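Local atomic coordinates of ylmH (Streptococcus pneumoniae, PDB entry 2FPH), a protein that is a cell division protein of a Gram-positive bacterium and probably binds nucleic acid through an RRM-like domain. Residues I85-I90 and R158-K163. Sequence-based numbering, arbitrary orientation.
Sequences ISLQEI and RPFTEK
Arg158 N donates to Leu87 O at 3.0 Å. The N-H...O angle is 168°, so the bond is nearly straight, with the donor tilted 32° from the carbonyl plane. It is the one hydrogen bond between 85-90 and 158-163, and it follows directly on the antiparallel pairing of strands 85-91 and 151-157, in which Glu89 bonds Glu156. Arg158 NH1 meets Glu89 OE1 at 3.4 Å in a salt bridge, while Glu89 CB lies over one guanidinium face. Glu156 OE1 takes NH2 in a second salt bridge; a bridge from NE to Glu162 is long and doubtful. Glu89 OE1 also accepts from Gln130 NE2, so it has a neutral donor as well as the arginine. On the other face of the strand, Ser86 OG accepts from Gln88 NE2 at 2.8 Å and bonds Glu157 as well; Gln88 OE1 is taken by Gln142. Leu87 CB sits over the Phe160 ring in a CH-pi contact, 3.9 Å from the centroid. With CG anti to the backbone N (chi1 -178°), Leu87 brings CD2 to Lys163 CG at 3.6 Å. Glu162 N bonds Pro159 O, closing the turn. Strand 85-91 lies between 130-134 and 151-157, like the first strand of an RRM-like β-α-β-β-α-β fold.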
ATOM      1  N   ILE A  85       4.335  -5.435  -3.819  1.00 15.69           N
ATOM      2  CA  ILE A  85       4.785  -4.055  -3.553  1.00 15.53           C
ATOM      3  C   ILE A  85       6.150  -3.846  -4.154  1.00 17.57           C
ATOM      4  O   ILE A  85       7.044  -4.685  -3.957  1.00 18.22           O
ATOM      5  CB  ILE A  85       4.810  -3.744  -2.020  1.00 14.57           C
ATOM      6  CG1 ILE A  85       3.383  -3.826  -1.430  1.00 16.95           C
ATOM      7  CG2 ILE A  85       5.290  -2.306  -1.771  1.00 17.82           C
ATOM      8  CD1 ILE A  85       3.368  -3.885   0.080  1.00 18.31           C
ATOM      9  N   SER A  86       6.310  -2.732  -4.884  1.00 17.57           N
ATOM     10  CA  SER A  86       7.584  -2.352  -5.515  1.00 18.72           C
ATOM     11  C   SER A  86       8.086  -1.089  -4.793  1.00 17.98           C
ATOM     12  O   SER A  86       7.274  -0.230  -4.411  1.00 18.25           O
ATOM     13  CB  SER A  86       7.313  -2.028  -6.977  1.00 19.28           C
ATOM     14  OG  SER A  86       8.471  -1.785  -7.753  1.00 23.21           O
ATOM     15  N   LEU A  87       9.387  -0.967  -4.557  1.00 17.44           N
ATOM     16  CA  LEU A  87       9.914   0.298  -4.082  1.00 17.86           C
ATOM     17  C   LEU A  87      10.457   1.009  -5.308  1.00 19.31           C
ATOM     18  O   LEU A  87      11.294   0.442  -6.017  1.00 19.37           O
ATOM     19  CB  LEU A  87      11.028   0.132  -3.055  1.00 18.97           C
ATOM     20  CG  LEU A  87      11.706   1.316  -2.366  1.00 19.45           C
ATOM     21  CD1 LEU A  87      10.843   2.165  -1.513  1.00 19.72           C
ATOM     22  CD2 LEU A  87      12.923   0.835  -1.545  1.00 21.10           C
ATOM     23  N   GLN A  88      10.059   2.262  -5.514  1.00 19.04           N
ATOM     24  CA  GLN A  88      10.590   3.065  -6.611  1.00 19.32           C
ATOM     25  C   GLN A  88      11.332   4.259  -6.056  1.00 20.58           C
ATOM     26  O   GLN A  88      10.776   5.051  -5.298  1.00 19.57           O
ATOM     27  CB  GLN A  88       9.451   3.558  -7.543  1.00 18.40           C
ATOM     28  CG  GLN A  88       8.706   2.425  -8.237  1.00 19.58           C
ATOM     29  CD  GLN A  88       9.559   1.703  -9.252  1.00 19.94           C
ATOM     30  OE1 GLN A  88      10.097   2.320 -10.190  1.00 24.74           O
ATOM     31  NE2 GLN A  88       9.671   0.378  -9.097  1.00 24.41           N
ATOM     32  N   GLU A  89      12.600   4.374  -6.460  1.00 21.10           N
ATOM     33  CA  GLU A  89      13.351   5.603  -6.247  1.00 21.98           C
ATOM     34  C   GLU A  89      12.925   6.647  -7.250  1.00 21.54           C
ATOM     35  O   GLU A  89      12.813   6.368  -8.450  1.00 20.45           O
ATOM     36  CB  GLU A  89      14.840   5.386  -6.453  1.00 22.78           C
ATOM     37  CG  GLU A  89      15.637   6.593  -6.006  1.00 27.05           C
ATOM     38  CD  GLU A  89      16.196   6.475  -4.607  1.00 31.55           C
ATOM     39  OE1 GLU A  89      16.327   5.341  -4.088  1.00 32.51           O
ATOM     40  OE2 GLU A  89      16.536   7.545  -4.053  1.00 36.28           O
ATOM     41  N   ILE A  90      12.709   7.857  -6.750  1.00 22.22           N
ATOM     42  CA  ILE A  90      12.318   8.994  -7.595  1.00 22.30           C
ATOM     43  C   ILE A  90      13.633   9.691  -7.864  1.00 23.61           C
ATOM     44  O   ILE A  90      14.064  10.509  -7.049  1.00 22.32           O
ATOM     45  CB  ILE A  90      11.303   9.918  -6.901  1.00 22.95           C
ATOM     46  CG1 ILE A  90      10.001   9.157  -6.580  1.00 23.02           C
ATOM     47  CG2 ILE A  90      10.922  11.080  -7.811  1.00 22.04           C
ATOM     48  CD1 ILE A  90       8.960   9.901  -5.758  1.00 24.24           C
ATOM     49  N   ARG A 158      14.215  -0.175  -6.576  1.00 30.50           N
ATOM     50  CA  ARG A 158      15.229  -0.367  -5.533  1.00 32.04           C
ATOM     51  C   ARG A 158      14.818  -1.502  -4.573  1.00 32.15           C
ATOM     52  O   ARG A 158      13.641  -1.608  -4.239  1.00 30.68           O
ATOM     53  CB  ARG A 158      15.342   0.869  -4.653  1.00 32.43           C
ATOM     54  CG  ARG A 158      15.806   2.118  -5.331  1.00 34.34           C
ATOM     55  CD  ARG A 158      17.273   2.109  -5.609  1.00 38.86           C
ATOM     56  NE  ARG A 158      17.508   2.397  -7.008  1.00 43.39           N
ATOM     57  CZ  ARG A 158      18.008   3.520  -7.481  1.00 43.04           C
ATOM     58  NH1 ARG A 158      18.392   4.517  -6.690  1.00 44.94           N
ATOM     59  NH2 ARG A 158      18.141   3.634  -8.782  1.00 45.36           N
ATOM     60  N   PRO A 159      15.752  -2.324  -4.075  1.00 31.89           N
ATOM     61  CA  PRO A 159      15.438  -3.226  -2.941  1.00 32.16           C
ATOM     62  C   PRO A 159      14.937  -2.548  -1.681  1.00 31.89           C
ATOM     63  O   PRO A 159      15.386  -1.442  -1.380  1.00 32.18           O
ATOM     64  CB  PRO A 159      16.789  -3.895  -2.618  1.00 32.66           C
ATOM     65  CG  PRO A 159      17.662  -3.657  -3.789  1.00 32.13           C
ATOM     66  CD  PRO A 159      17.114  -2.521  -4.598  1.00 33.23           C
ATOM     67  N   PHE A 160      14.058  -3.205  -0.926  1.00 31.48           N
ATOM     68  CA  PHE A 160      13.599  -2.627   0.325  1.00 31.59           C
ATOM     69  C   PHE A 160      14.714  -2.515   1.351  1.00 33.15           C
ATOM     70  O   PHE A 160      14.573  -1.755   2.284  1.00 32.92           O
ATOM     71  CB  PHE A 160      12.378  -3.357   0.885  1.00 32.02           C
ATOM     72  CG  PHE A 160      11.105  -2.975   0.196  1.00 28.36           C
ATOM     73  CD1 PHE A 160      10.733  -3.648  -0.945  1.00 29.91           C
ATOM     74  CD2 PHE A 160      10.305  -1.934   0.666  1.00 31.37           C
ATOM     75  CE1 PHE A 160       9.576  -3.325  -1.610  1.00 26.56           C
ATOM     76  CE2 PHE A 160       9.131  -1.589  -0.027  1.00 25.01           C
ATOM     77  CZ  PHE A 160       8.789  -2.309  -1.154  1.00 26.98           C
ATOM     78  N   THR A 161      15.804  -3.271   1.151  1.00 35.58           N
ATOM     79  CA  THR A 161      17.095  -3.039   1.834  1.00 37.81           C
ATOM     80  C   THR A 161      17.503  -1.581   1.782  1.00 38.68           C
ATOM     81  O   THR A 161      18.041  -1.048   2.751  1.00 38.73           O
ATOM     82  CB  THR A 161      18.278  -3.760   1.122  1.00 37.71           C
ATOM     83  OG1 THR A 161      17.914  -5.053   0.652  1.00 39.19           O
ATOM     84  CG2 THR A 161      19.442  -3.995   2.103  1.00 40.50           C
ATOM     85  N   GLU A 162      17.296  -0.992   0.597  1.00 39.43           N
ATOM     86  CA  GLU A 162      17.771   0.356   0.226  1.00 39.94           C
ATOM     87  C   GLU A 162      16.764   1.435   0.573  1.00 39.48           C
ATOM     88  O   GLU A 162      16.804   2.527   0.037  1.00 39.33           O
ATOM     89  CB  GLU A 162      18.023   0.399  -1.278  1.00 40.28           C
ATOM     90  CG  GLU A 162      19.475   0.395  -1.684  1.00 42.79           C
ATOM     91  CD  GLU A 162      19.658   0.836  -3.115  1.00 46.09           C
ATOM     92  OE1 GLU A 162      19.163   1.933  -3.468  1.00 49.61           O
ATOM     93  OE2 GLU A 162      20.273   0.081  -3.891  1.00 47.37           O
ATOM     94  N   LYS A 163      15.908   1.135   1.537  1.00 40.23           N
ATOM     95  CA  LYS A 163      14.656   1.840   1.736  1.00 39.75           C
ATOM     96  C   LYS A 163      14.872   2.993   2.711  1.00 40.75           C
ATOM     97  O   LYS A 163      15.463   2.818   3.775  1.00 41.10           O
ATOM     98  CB  LYS A 163      13.656   0.828   2.284  1.00 39.91           C
ATOM     99  CG  LYS A 163      12.250   1.062   1.948  1.00 38.53           C
ATOM    100  CD  LYS A 163      11.617   2.031   2.896  1.00 35.39           C
ATOM    101  CE  LYS A 163      10.818   1.335   3.992  1.00 33.07           C
ATOM    102  NZ  LYS A 163      11.450   1.488   5.347  1.00 32.17           N
TER